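Local coordinates for protein putative polyketide cyclase (PDB 3F9S) that is of unknown function but, as a SnoaL-like protein of the NTF2 clan, probably acts as a polyketide cyclase, at residues Q14-E18 / V19-G23; D44-E47 / G48-L51; E58-K61 / T62-A66; Y116-G120 / N121-G125; D131-G134 / V135-Q138. All coordinates share one frame; numbering follows the deposited sequence. Where two conformers were deposited one is given.

How the contacts relate
Contacts 1 and 3 each lie along one helix, 8-21 and 53-66, and the two helices pack together through V19, W20, V60 and L63, with R64 reaching back to W20. Contact 2 is the surface member: a pair of turns whose W46 lies against helix 53-66 and whose D44 forms a salt bridge with R59 of contact 3. Contact 4 is the tip of a beta hairpin; Y116, F118 and L123 face inward, Y116 and L123 meeting F15 of contact 1, while Y117 turns to the second subunit. Contact 5 touches none of the others and lies at the subunit interface. Buried aromatic and aliphatic groups dominate contacts 1 and 4, whereas capping and charge pairing mark contact 5.

Contact 1: Q14-E18 / V19-G23; sequences QFTRE and VWSEG
F15 meets both V19 and W20, four and five residues ahead. Its CG lies anti to the backbone N (chi1 154°), and the edge of W20 is turned toward the face of F15 in an offset edge-to-face pair, planes 78° apart. The touch falls at the pyrrole edge, where F15 CZ is 3.4 Å from W20 NE1, an N-H that bonds to Y56 OH. Nearer its root, F15 CD1 rests 3.8 Å from V19 CG2. T16 follows, its carbonyl gripped by S21 N at 2.9 Å from T16 O and more weakly by W20 N, the wider turn by which helix 8-21 winds into a pi-type segment. R17 runs out fully extended; in the conformer given, one of two, its NE makes a 2.9 Å salt bridge to E22 OE2, on the syn side of a carboxylate turned 78° from the guanidinium plane. E18 points elsewhere: its OE1 serves K30 and Y31, tying helix 8-21 to helix 28-31. G23 then takes positive phi where the helix is left. The chemistry thus divides by side: aromatic and aliphatic groups fill the interior, while the charges of R17 and E22 can pair along the outer side of the last turn.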
loop_
_atom_site.group_PDB
_atom_site.type_symbol
_atom_site.label_atom_id
_atom_site.label_comp_id
_atom_site.label_asym_id
_atom_site.label_seq_id
_atom_site.Cartn_x
_atom_site.Cartn_y
_atom_site.Cartn_z
ATOM N N GLN A 14 -7.393 0.826 18.150
ATOM C CA GLN A 14 -7.485 1.909 19.156
ATOM C C GLN A 14 -6.445 2.989 18.881
ATOM O O GLN A 14 -6.745 4.174 18.934
ATOM C CB GLN A 14 -7.300 1.385 20.589
ATOM C CG GLN A 14 -7.824 2.366 21.649
ATOM C CD GLN A 14 -7.486 2.003 23.095
ATOM O OE1 GLN A 14 -6.456 1.387 23.384
ATOM N NE2 GLN A 14 -8.335 2.436 24.015
ATOM N N PHE A 15 -5.214 2.551 18.628
ATOM C CA PHE A 15 -4.102 3.428 18.287
ATOM C C PHE A 15 -4.436 4.333 17.106
ATOM O O PHE A 15 -4.251 5.540 17.175
ATOM C CB PHE A 15 -2.888 2.561 17.961
ATOM C CG PHE A 15 -1.887 3.192 17.038
ATOM C CD1 PHE A 15 -1.078 4.237 17.435
ATOM C CD2 PHE A 15 -1.760 2.695 15.749
ATOM C CE1 PHE A 15 -0.140 4.776 16.537
ATOM C CE2 PHE A 15 -0.856 3.217 14.876
ATOM C CZ PHE A 15 -0.050 4.252 15.258
ATOM N N THR A 16 -4.962 3.729 16.043
ATOM C CA THR A 16 -5.325 4.457 14.832
ATOM C C THR A 16 -6.394 5.469 15.158
ATOM O O THR A 16 -6.317 6.620 14.734
ATOM C CB THR A 16 -5.794 3.490 13.725
ATOM O OG1 THR A 16 -4.712 2.601 13.401
ATOM C CG2 THR A 16 -6.229 4.237 12.466
ATOM N N ARG A 17 -7.362 5.043 15.954
ATOM C CA ARG A 17 -8.437 5.922 16.357
ATOM C C ARG A 17 -7.914 7.090 17.191
ATOM O O ARG A 17 -8.134 8.254 16.841
ATOM C CB ARG A 17 -9.497 5.148 17.128
ATOM C CG ARG A 17 -10.704 5.976 17.441
ATOM C CD ARG A 17 -11.723 5.190 18.200
ATOM N NE ARG A 17 -12.826 6.052 18.615
ATOM C CZ ARG A 17 -13.830 5.681 19.413
ATOM N NH1 ARG A 17 -13.926 4.441 19.903
ATOM N NH2 ARG A 17 -14.768 6.575 19.713
ATOM N N GLU A 18 -7.223 6.769 18.272
ATOM C CA GLU A 18 -6.773 7.793 19.216
ATOM C C GLU A 18 -5.727 8.739 18.684
ATOM O O GLU A 18 -5.875 9.962 18.779
ATOM C CB GLU A 18 -6.254 7.141 20.493
ATOM C CG GLU A 18 -7.323 6.453 21.285
ATOM C CD GLU A 18 -6.814 5.785 22.549
ATOM O OE1 GLU A 18 -5.588 5.662 22.754
ATOM O OE2 GLU A 18 -7.678 5.360 23.347
ATOM N N VAL A 19 -4.661 8.169 18.146
ATOM C CA VAL A 19 -3.551 8.987 17.678
ATOM C C VAL A 19 -3.836 9.632 16.330
ATOM O O VAL A 19 -3.727 10.845 16.197
ATOM C CB VAL A 19 -2.247 8.184 17.594
ATOM C CG1 VAL A 19 -1.110 9.036 16.989
ATOM C CG2 VAL A 19 -1.869 7.661 18.970
ATOM N N TRP A 20 -4.242 8.824 15.361
ATOM C CA TRP A 20 -4.319 9.280 13.979
ATOM C C TRP A 20 -5.610 9.892 13.539
ATOM O O TRP A 20 -5.588 10.804 12.714
ATOM C CB TRP A 20 -3.892 8.152 13.049
ATOM C CG TRP A 20 -2.440 7.992 13.177
ATOM C CD1 TRP A 20 -1.786 7.109 13.968
ATOM C CD2 TRP A 20 -1.447 8.854 12.609
ATOM N NE1 TRP A 20 -0.436 7.327 13.885
ATOM C CE2 TRP A 20 -0.197 8.394 13.059
ATOM C CE3 TRP A 20 -1.494 9.949 11.733
ATOM C CZ2 TRP A 20 1.011 8.983 12.661
ATOM C CZ3 TRP A 20 -0.302 10.555 11.357
ATOM C CH2 TRP A 20 0.938 10.066 11.823
ATOM N N SER A 21 -6.724 9.353 14.015
ATOM C CA SER A 21 -8.022 9.896 13.658
ATOM C C SER A 21 -8.445 11.006 14.604
ATOM O O SER A 21 -9.068 11.955 14.150
ATOM C CB SER A 21 -9.087 8.808 13.598
ATOM O OG SER A 21 -8.770 7.858 12.594
ATOM N N GLU A 22 -8.109 10.903 15.892
ATOM C CA GLU A 22 -8.520 11.886 16.902
ATOM C C GLU A 22 -7.433 12.864 17.302
ATOM O O GLU A 22 -7.734 13.857 17.952
ATOM C CB GLU A 22 -9.072 11.179 18.129
ATOM C CG GLU A 22 -10.353 10.405 17.843
ATOM C CD GLU A 22 -10.742 9.443 18.942
ATOM O OE1 GLU A 22 -10.089 9.383 20.007
ATOM O OE2 GLU A 22 -11.728 8.717 18.728
ATOM N N GLY A 23 -6.193 12.613 16.903
ATOM C CA GLY A 23 -5.094 13.520 17.197
ATOM C C GLY A 23 -4.666 13.559 18.643
ATOM O O GLY A 23 -4.132 14.579 19.093
#

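Contact 2: D44-E47 / G48-L51; sequences DPWE and GREL
W46 and R49 lie obliquely across each other, with the indole and guanidinium planes only 17° apart, so the two flat groups are nearly parallel although neither sits squarely over the other. The closest approach of the two side chains is R49 NH1 to W46 CD1, 3.3 Å. A bend at chi3 (60°) turns the arginine back to that position. L51 crosses the indole at about a right angle and brings its CD2 to 3.6 Å from W46 CD1; the same methyl sits over the centre of one face of the R49 guanidinium. P45 CB lies above one face of the indole, toward its rim, while D44 OD1 stands at the edge, in plane. That oxygen also accepts from W46 N at 2.9 Å, forming an Asx turn. Outside these turns the W46 ring leans on R59, T62 and L63 of helix 53-66. R49 N bonds W46 O at 2.9 Å. Two overlapping beta turns, type I from D44 to E47 and type II from W46 to R49, thus lie in the connection between strand 36-40 and its antiparallel neighbour 50-51.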
loop_
_atom_site.group_PDB
_atom_site.type_symbol
_atom_site.label_atom_id
_atom_site.label_comp_id
_atom_site.label_asym_id
_atom_site.label_seq_id
_atom_site.Cartn_x
_atom_site.Cartn_y
_atom_site.Cartn_z
ATOM N N ASP A 44 7.556 10.219 2.789
ATOM C CA ASP A 44 7.489 10.599 4.181
ATOM C C ASP A 44 8.839 11.198 4.541
ATOM O O ASP A 44 9.873 10.585 4.261
ATOM C CB ASP A 44 7.185 9.420 5.093
ATOM C CG ASP A 44 6.809 9.868 6.463
ATOM O OD1 ASP A 44 7.741 10.031 7.251
ATOM O OD2 ASP A 44 5.616 10.160 6.708
ATOM N N PRO A 45 8.849 12.399 5.139
ATOM C CA PRO A 45 10.127 12.996 5.536
ATOM C C PRO A 45 10.976 12.140 6.484
ATOM O O PRO A 45 12.201 12.241 6.463
ATOM C CB PRO A 45 9.707 14.296 6.221
ATOM C CG PRO A 45 8.380 14.580 5.727
ATOM C CD PRO A 45 7.714 13.280 5.473
ATOM N N TRP A 46 10.325 11.278 7.262
ATOM C CA TRP A 46 10.975 10.376 8.215
ATOM C C TRP A 46 11.273 8.992 7.646
ATOM O O TRP A 46 11.715 8.111 8.386
ATOM C CB TRP A 46 10.097 10.233 9.472
ATOM C CG TRP A 46 9.955 11.514 10.213
ATOM C CD1 TRP A 46 10.743 11.927 11.237
ATOM C CD2 TRP A 46 9.022 12.579 9.968
ATOM N NE1 TRP A 46 10.346 13.151 11.673
ATOM C CE2 TRP A 46 9.293 13.586 10.913
ATOM C CE3 TRP A 46 7.981 12.781 9.047
ATOM C CZ2 TRP A 46 8.564 14.786 10.972
ATOM C CZ3 TRP A 46 7.260 13.980 9.106
ATOM C CH2 TRP A 46 7.560 14.956 10.066
ATOM N N GLU A 47 11.032 8.772 6.354
ATOM C CA GLU A 47 11.290 7.467 5.770
ATOM C C GLU A 47 12.731 7.031 6.003
ATOM O O GLU A 47 13.662 7.809 5.836
ATOM C CB GLU A 47 10.997 7.437 4.289
ATOM C CG GLU A 47 10.894 6.017 3.765
ATOM C CD GLU A 47 10.638 6.002 2.300
ATOM O OE1 GLU A 47 11.232 6.833 1.583
ATOM O OE2 GLU A 47 9.853 5.145 1.878
ATOM N N GLY A 48 12.879 5.793 6.457
ATOM C CA GLY A 48 14.152 5.220 6.783
ATOM C C GLY A 48 14.665 5.573 8.160
ATOM O O GLY A 48 15.666 5.005 8.568
ATOM N N ARG A 49 13.993 6.461 8.888
ATOM C CA ARG A 49 14.496 6.914 10.170
ATOM C C ARG A 49 13.989 6.062 11.312
ATOM O O ARG A 49 12.875 5.547 11.265
ATOM C CB ARG A 49 14.113 8.361 10.455
ATOM C CG ARG A 49 14.724 9.378 9.506
ATOM C CD ARG A 49 14.457 10.781 10.030
ATOM N NE ARG A 49 15.039 10.989 11.361
ATOM C CZ ARG A 49 14.735 11.976 12.211
ATOM N NH1 ARG A 49 13.837 12.917 11.916
ATOM N NH2 ARG A 49 15.349 12.020 13.397
ATOM N N GLU A 50 14.832 5.970 12.333
ATOM C CA GLU A 50 14.513 5.321 13.582
ATOM C C GLU A 50 14.179 6.480 14.489
ATOM O O GLU A 50 14.992 7.387 14.701
ATOM C CB GLU A 50 15.692 4.515 14.123
ATOM C CG GLU A 50 15.445 3.878 15.466
ATOM C CD GLU A 50 16.564 2.921 15.849
ATOM O OE1 GLU A 50 16.635 1.830 15.248
ATOM O OE2 GLU A 50 17.345 3.261 16.757
ATOM N N LEU A 51 12.959 6.454 14.995
ATOM C CA LEU A 51 12.440 7.490 15.879
ATOM C C LEU A 51 12.290 6.988 17.303
ATOM O O LEU A 51 12.057 5.809 17.532
ATOM C CB LEU A 51 11.044 7.875 15.392
ATOM C CG LEU A 51 10.970 8.407 13.949
ATOM C CD1 LEU A 51 9.517 8.676 13.608
ATOM C CD2 LEU A 51 11.819 9.663 13.815
#

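Contact 3: E58-K61 / T62-A66; sequences ERVK and TLRAA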
loop_
_atom_site.group_PDB
_atom_site.type_symbol
_atom_site.label_atom_id
_atom_site.label_comp_id
_atom_site.label_asym_id
_atom_site.label_seq_id
_atom_site.Cartn_x
_atom_site.Cartn_y
_atom_site.Cartn_z
ATOM N N GLU A 58 6.332 13.925 17.119
ATOM C CA GLU A 58 6.573 15.078 16.253
ATOM C C GLU A 58 6.090 14.794 14.848
ATOM O O GLU A 58 5.459 15.647 14.235
ATOM C CB GLU A 58 8.044 15.508 16.240
ATOM C CG GLU A 58 8.531 16.038 17.567
ATOM C CD GLU A 58 7.771 17.232 18.093
ATOM O OE1 GLU A 58 7.279 18.054 17.293
ATOM O OE2 GLU A 58 7.714 17.363 19.329
ATOM N N ARG A 59 6.318 13.578 14.366
ATOM C CA ARG A 59 5.848 13.215 13.046
ATOM C C ARG A 59 4.328 13.225 13.010
ATOM O O ARG A 59 3.745 13.710 12.046
ATOM C CB ARG A 59 6.428 11.888 12.625
ATOM C CG ARG A 59 5.812 11.297 11.396
ATOM C CD ARG A 59 6.576 10.096 11.021
ATOM N NE ARG A 59 5.972 9.468 9.853
ATOM C CZ ARG A 59 4.880 8.714 9.882
ATOM N NH1 ARG A 59 4.236 8.445 11.007
ATOM N NH2 ARG A 59 4.428 8.191 8.751
ATOM N N VAL A 60 3.693 12.703 14.053
ATOM C CA VAL A 60 2.226 12.742 14.112
ATOM C C VAL A 60 1.747 14.182 14.039
ATOM O O VAL A 60 0.849 14.493 13.259
ATOM C CB VAL A 60 1.637 12.103 15.363
ATOM C CG1 VAL A 60 0.084 12.104 15.245
ATOM C CG2 VAL A 60 2.145 10.688 15.531
ATOM N N LYS A 61 2.383 15.058 14.807
ATOM C CA LYS A 61 1.997 16.468 14.829
ATOM C C LYS A 61 2.072 17.093 13.437
ATOM O O LYS A 61 1.172 17.836 13.055
ATOM C CB LYS A 61 2.841 17.274 15.805
ATOM C CG LYS A 61 2.653 16.915 17.280
ATOM C CD LYS A 61 3.657 17.711 18.120
ATOM C CE LYS A 61 3.896 17.096 19.480
ATOM N NZ LYS A 61 4.922 17.891 20.233
ATOM N N THR A 62 3.133 16.781 12.693
ATOM C CA THR A 62 3.311 17.330 11.342
ATOM C C THR A 62 2.264 16.810 10.377
ATOM O O THR A 62 1.630 17.589 9.677
ATOM C CB THR A 62 4.701 17.015 10.807
ATOM O OG1 THR A 62 5.598 17.852 11.514
ATOM C CG2 THR A 62 4.850 17.352 9.334
ATOM N N LEU A 63 2.099 15.498 10.360
ATOM C CA LEU A 63 1.125 14.877 9.476
ATOM C C LEU A 63 -0.302 15.259 9.851
ATOM O O LEU A 63 -1.121 15.535 8.973
ATOM C CB LEU A 63 1.306 13.367 9.457
ATOM C CG LEU A 63 2.461 12.797 8.635
ATOM C CD1 LEU A 63 3.804 13.457 8.846
ATOM C CD2 LEU A 63 2.561 11.297 8.923
ATOM N N ARG A 64 -0.609 15.303 11.144
ATOM C CA ARG A 64 -1.959 15.688 11.585
ATOM C C ARG A 64 -2.246 17.140 11.215
ATOM O O ARG A 64 -3.333 17.431 10.746
ATOM C CB ARG A 64 -2.191 15.437 13.084
ATOM C CG ARG A 64 -2.409 13.937 13.456
ATOM C CD ARG A 64 -3.849 13.475 13.241
ATOM N NE ARG A 64 -4.755 14.318 14.023
ATOM C CZ ARG A 64 -6.078 14.387 13.914
ATOM N NH1 ARG A 64 -6.747 13.669 13.027
ATOM N NH2 ARG A 64 -6.754 15.217 14.710
ATOM N N ALA A 65 -1.270 18.032 11.390
ATOM C CA ALA A 65 -1.436 19.444 11.060
ATOM C C ALA A 65 -1.822 19.723 9.608
ATOM O O ALA A 65 -2.529 20.681 9.344
ATOM C CB ALA A 65 -0.175 20.232 11.411
ATOM N N ALA A 66 -1.347 18.903 8.678
ATOM C CA ALA A 66 -1.686 19.041 7.254
ATOM C C ALA A 66 -3.190 18.874 6.986
ATOM O O ALA A 66 -3.767 19.595 6.174
ATOM C CB ALA A 66 -0.896 18.021 6.434
#
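L63 lays its CD2 over the centre of one face of the R59 guanidinium, 3.6 Å from R59 CZ, while the nitrogens of R59 are taken up elsewhere. NH2 forms salt bridges with D41 and D44, NH1 donates to a bound glycerol, probably from the crystallisation liquor, and NE is also hydrogen-bonded outside this segment pair. The two carboxylates probably fix the rotation of the guanidinium, with the L63 methyl packed on one face. Four successive i to i+4 bonds satisfy the backbone here, from the nearly straight L63 N to R59 O (176° at the hydrogen) to R64 N on V60 O at 2.7 Å. They belong to helix 53-66, which packs on V19 and W20 of helix 8-21, two helices set against the curved sheet as in the NTF2 fold. On the outer side K61 NZ meets E58 OE2 at 3.0 Å in a salt bridge, approaching from above the carboxylate plane. R64, bent at chi2 and chi3, makes a weak bond through NH1 to W20 O, and its CG stays 3.6 Å from V60 CG1.

Contact 4: Y116-G120 / N121-G125; sequences YYFDG and NRLTG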
loop_
_atom_site.group_PDB
_atom_site.type_symbol
_atom_site.label_atom_id
_atom_site.label_comp_id
_atom_site.label_asym_id
_atom_site.label_seq_id
_atom_site.Cartn_x
_atom_site.Cartn_y
_atom_site.Cartn_z
ATOM N N TYR A 116 2.291 -2.938 10.156
ATOM C CA TYR A 116 2.739 -2.489 11.460
ATOM C C TYR A 116 3.449 -3.639 12.083
ATOM O O TYR A 116 2.928 -4.736 12.057
ATOM C CB TYR A 116 1.572 -2.091 12.351
ATOM C CG TYR A 116 1.223 -0.663 12.188
ATOM C CD1 TYR A 116 2.080 0.311 12.716
ATOM C CD2 TYR A 116 0.085 -0.259 11.515
ATOM C CE1 TYR A 116 1.811 1.636 12.585
ATOM C CE2 TYR A 116 -0.202 1.089 11.370
ATOM C CZ TYR A 116 0.675 2.026 11.904
ATOM O OH TYR A 116 0.434 3.366 11.813
ATOM N N TYR A 117 4.640 -3.366 12.602
ATOM C CA TYR A 117 5.442 -4.356 13.273
ATOM C C TYR A 117 5.299 -4.122 14.750
ATOM O O TYR A 117 5.318 -2.972 15.205
ATOM C CB TYR A 117 6.893 -4.227 12.825
ATOM C CG TYR A 117 7.029 -4.699 11.417
ATOM C CD1 TYR A 117 7.118 -6.064 11.168
ATOM C CD2 TYR A 117 7.005 -3.814 10.325
ATOM C CE1 TYR A 117 7.226 -6.553 9.885
ATOM C CE2 TYR A 117 7.115 -4.311 9.013
ATOM C CZ TYR A 117 7.218 -5.674 8.820
ATOM O OH TYR A 117 7.349 -6.256 7.581
ATOM N N PHE A 118 5.257 -5.234 15.483
ATOM C CA PHE A 118 5.023 -5.226 16.905
ATOM C C PHE A 118 6.145 -5.826 17.700
ATOM O O PHE A 118 6.884 -6.684 17.229
ATOM C CB PHE A 118 3.796 -6.056 17.240
ATOM C CG PHE A 118 2.520 -5.399 16.917
ATOM C CD1 PHE A 118 2.059 -5.369 15.600
ATOM C CD2 PHE A 118 1.739 -4.844 17.929
ATOM C CE1 PHE A 118 0.846 -4.776 15.306
ATOM C CE2 PHE A 118 0.535 -4.255 17.639
ATOM C CZ PHE A 118 0.086 -4.226 16.323
ATOM N N ASP A 119 6.260 -5.322 18.914
ATOM C CA ASP A 119 7.116 -5.918 19.932
ATOM C C ASP A 119 6.136 -5.928 21.096
ATOM O O ASP A 119 5.956 -4.901 21.746
ATOM C CB ASP A 119 8.351 -5.063 20.168
ATOM C CG ASP A 119 9.284 -5.627 21.217
ATOM O OD1 ASP A 119 8.929 -6.582 21.919
ATOM O OD2 ASP A 119 10.392 -5.075 21.360
ATOM N N GLY A 120 5.478 -7.072 21.320
ATOM C CA GLY A 120 4.418 -7.153 22.315
ATOM C C GLY A 120 3.260 -6.290 21.841
ATOM O O GLY A 120 2.830 -6.403 20.701
ATOM N N ASN A 121 2.793 -5.394 22.703
ATOM C CA ASN A 121 1.715 -4.469 22.377
ATOM C C ASN A 121 2.184 -3.171 21.748
ATOM O O ASN A 121 1.350 -2.318 21.502
ATOM C CB ASN A 121 0.900 -4.123 23.627
ATOM C CG ASN A 121 0.026 -5.246 24.082
ATOM O OD1 ASN A 121 0.007 -6.316 23.475
ATOM N ND2 ASN A 121 -0.745 -4.999 25.112
ATOM N N ARG A 122 3.474 -3.047 21.463
ATOM C CA ARG A 122 4.023 -1.798 20.992
ATOM C C ARG A 122 4.491 -1.883 19.576
ATOM O O ARG A 122 4.914 -2.937 19.113
ATOM C CB ARG A 122 5.095 -1.325 21.947
ATOM C CG ARG A 122 4.443 -0.817 23.208
ATOM C CD ARG A 122 5.412 -0.531 24.259
ATOM N NE ARG A 122 4.710 -0.069 25.454
ATOM C CZ ARG A 122 4.252 1.159 25.662
ATOM N NH1 ARG A 122 4.435 2.135 24.783
ATOM N NH2 ARG A 122 3.622 1.423 26.788
ATOM N N LEU A 123 4.347 -0.767 18.870
ATOM C CA LEU A 123 4.665 -0.719 17.469
ATOM C C LEU A 123 6.112 -0.316 17.324
ATOM O O LEU A 123 6.568 0.610 17.989
ATOM C CB LEU A 123 3.785 0.291 16.759
ATOM C CG LEU A 123 2.282 0.041 16.924
ATOM C CD1 LEU A 123 1.494 1.140 16.245
ATOM C CD2 LEU A 123 1.845 -1.337 16.403
ATOM N N THR A 124 6.819 -1.058 16.497
ATOM C CA THR A 124 8.241 -0.834 16.251
ATOM C C THR A 124 8.536 -0.202 14.910
ATOM O O THR A 124 9.681 0.158 14.631
ATOM C CB THR A 124 9.024 -2.129 16.345
ATOM O OG1 THR A 124 8.592 -3.006 15.301
ATOM C CG2 THR A 124 8.834 -2.751 17.723
ATOM N N GLY A 125 7.541 -0.127 14.041
ATOM C CA GLY A 125 7.746 0.512 12.765
ATOM C C GLY A 125 6.613 0.244 11.839
ATOM O O GLY A 125 5.694 -0.481 12.194
HETATM O O HOH W 1 9.293 -5.538 15.621
HETATM O O HOH W 2 0.229 -7.063 20.190
#
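The F118 ring carries the L123 CD2 methyl over one face, a CH-pi contact of 3.5 Å from that carbon to the ring centroid, 19° off the normal; the backbone carbon of N121 comes to its edge. Y116 meets the other branch of the same leucine, its CD1 lying 3.7 Å from L123 CD1, so L123 is divided between two rings. Y117, directed to the other side of the sheet, has G125 O near the plane of its ring edge and packs on F78 of the second subunit. On that side too T124 CG2 touches D119 CB at 3.4 Å. Replacing F118 with an alanine would probably open a gap over L123 CD2 and cost that methyl its CH-pi partner. The strands are laced by T124 N to Y117 O at 2.8 Å and by D119 N to R122 O at 2.7 Å. G120, with positive phi, and N121 form the centre of the type II' turn of a two-residue beta hairpin. A water bridges F118 O and T124 OG1, only 2.6 Å from that hydroxyl. Y116 OH hydrogen-bonds a glycerol, probably from the crystallisation liquor, which may mark a pocket, and its ring meets F15 of helix 8-21. Apolar groups therefore seal the inward face of the hairpin, while backbone bonds close its turn and water bridges the polar edge at F118 O and T124 OG1.

Contact 5: D131-G134 / V135-Q138; sequences DRLG and VYQQ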
loop_
_atom_site.group_PDB
_atom_site.type_symbol
_atom_site.label_atom_id
_atom_site.label_comp_id
_atom_site.label_asym_id
_atom_site.label_seq_id
_atom_site.Cartn_x
_atom_site.Cartn_y
_atom_site.Cartn_z
ATOM N N ASP A 131 -2.304 6.137 -1.319
ATOM C CA ASP A 131 -2.696 6.665 -2.620
ATOM C C ASP A 131 -2.460 8.180 -2.687
ATOM O O ASP A 131 -3.394 8.989 -2.750
ATOM C CB ASP A 131 -4.149 6.319 -2.916
ATOM C CG ASP A 131 -4.580 6.747 -4.295
ATOM O OD1 ASP A 131 -3.702 6.940 -5.174
ATOM O OD2 ASP A 131 -5.804 6.869 -4.479
ATOM N N ARG A 132 -1.187 8.558 -2.692
ATOM C CA ARG A 132 -0.828 9.960 -2.764
ATOM C C ARG A 132 -1.199 10.578 -4.103
ATOM O O ARG A 132 -1.548 11.763 -4.153
ATOM C CB ARG A 132 0.646 10.165 -2.542
ATOM C CG ARG A 132 1.116 9.735 -1.184
ATOM C CD ARG A 132 2.508 10.166 -1.012
ATOM N NE ARG A 132 3.349 9.449 -1.967
ATOM C CZ ARG A 132 4.544 9.857 -2.379
ATOM N NH1 ARG A 132 5.095 10.986 -1.953
ATOM N NH2 ARG A 132 5.200 9.101 -3.234
ATOM N N LEU A 133 -1.147 9.794 -5.185
ATOM C CA LEU A 133 -1.481 10.326 -6.498
ATOM C C LEU A 133 -2.962 10.740 -6.540
ATOM O O LEU A 133 -3.284 11.797 -7.089
ATOM C CB LEU A 133 -1.159 9.348 -7.629
ATOM C CG LEU A 133 -1.421 9.900 -9.031
ATOM C CD1 LEU A 133 -0.608 11.201 -9.277
ATOM C CD2 LEU A 133 -1.113 8.860 -10.073
ATOM N N GLY A 134 -3.823 9.914 -5.954
ATOM C CA GLY A 134 -5.249 10.194 -5.805
ATOM C C GLY A 134 -5.472 11.524 -5.116
ATOM O O GLY A 134 -6.185 12.370 -5.633
ATOM N N VAL A 135 -4.812 11.738 -3.982
ATOM C CA VAL A 135 -4.914 13.028 -3.271
ATOM C C VAL A 135 -4.429 14.179 -4.161
ATOM O O VAL A 135 -5.123 15.183 -4.306
ATOM C CB VAL A 135 -4.135 13.003 -1.922
ATOM C CG1 VAL A 135 -4.182 14.353 -1.207
ATOM C CG2 VAL A 135 -4.713 11.959 -1.028
ATOM N N TYR A 136 -3.249 14.004 -4.755
ATOM C CA TYR A 136 -2.617 14.970 -5.672
ATOM C C TYR A 136 -3.605 15.365 -6.769
ATOM O O TYR A 136 -3.834 16.554 -6.996
ATOM C CB TYR A 136 -1.328 14.327 -6.221
ATOM C CG TYR A 136 -0.520 15.099 -7.232
ATOM C CD1 TYR A 136 -0.879 15.102 -8.583
ATOM C CD2 TYR A 136 0.670 15.734 -6.861
ATOM C CE1 TYR A 136 -0.115 15.779 -9.529
ATOM C CE2 TYR A 136 1.445 16.407 -7.803
ATOM C CZ TYR A 136 1.050 16.415 -9.135
ATOM O OH TYR A 136 1.809 17.109 -10.048
ATOM N N GLN A 137 -4.228 14.366 -7.391
ATOM C CA GLN A 137 -5.256 14.566 -8.420
ATOM C C GLN A 137 -6.500 15.312 -7.922
ATOM O O GLN A 137 -7.011 16.205 -8.610
ATOM C CB GLN A 137 -5.701 13.218 -8.997
ATOM C CG GLN A 137 -4.661 12.564 -9.894
ATOM C CD GLN A 137 -5.045 11.151 -10.293
ATOM O OE1 GLN A 137 -5.944 10.550 -9.712
ATOM N NE2 GLN A 137 -4.350 10.609 -11.285
ATOM N N GLN A 138 -6.992 14.919 -6.750
ATOM C CA GLN A 138 -8.154 15.565 -6.125
ATOM C C GLN A 138 -7.891 17.032 -5.784
ATOM O O GLN A 138 -8.784 17.870 -5.950
ATOM C CB GLN A 138 -8.578 14.838 -4.856
ATOM C CG GLN A 138 -9.160 13.458 -5.074
ATOM C CD GLN A 138 -9.228 12.721 -3.759
ATOM O OE1 GLN A 138 -9.826 13.215 -2.803
ATOM N NE2 GLN A 138 -8.610 11.553 -3.689
#
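L133 and Y136 both set CG anti to the backbone N (chi1 -177° and 178°), and their branches then cross obliquely, L133 CD1 coming 4.0 Å from Y136 CD1. Q137 and Q138 instead have CG beside the backbone N, and both chains run extended back along the preceding turn. Q137 NE2 thereby lies 3.8 Å from L133 CG, a contact of the amide with an aliphatic flank. Q138 NE2 comes back to G134 O at 3.2 Å, a weak bond beside the stronger one from Q138 N to the same oxygen at 2.9 Å. NE2 also donates to K109 O, so this amide ties the helix to strand 107-118, on which V135 packs as well. An alanine in place of Q138 is likely to leave K109 O without this donor and take away that polar tie between helix and strand. At the start of the helix D131 OD1 receives G134 N at 3.1 Å, the hydrogen-bonding nitrogen standing well above the carboxylate plane. A beta carbon on G134 would run into D131 OD2, so glycine suits this tight approach. The capping oxygen has a second partner, R132 of the second subunit, and R132 here returns the pairing to D131 of that subunit. R132 and L133 also pack on L133 and R132, respectively, of the second subunit. This is an N-capped helix whose first turn also faces the dimer interface.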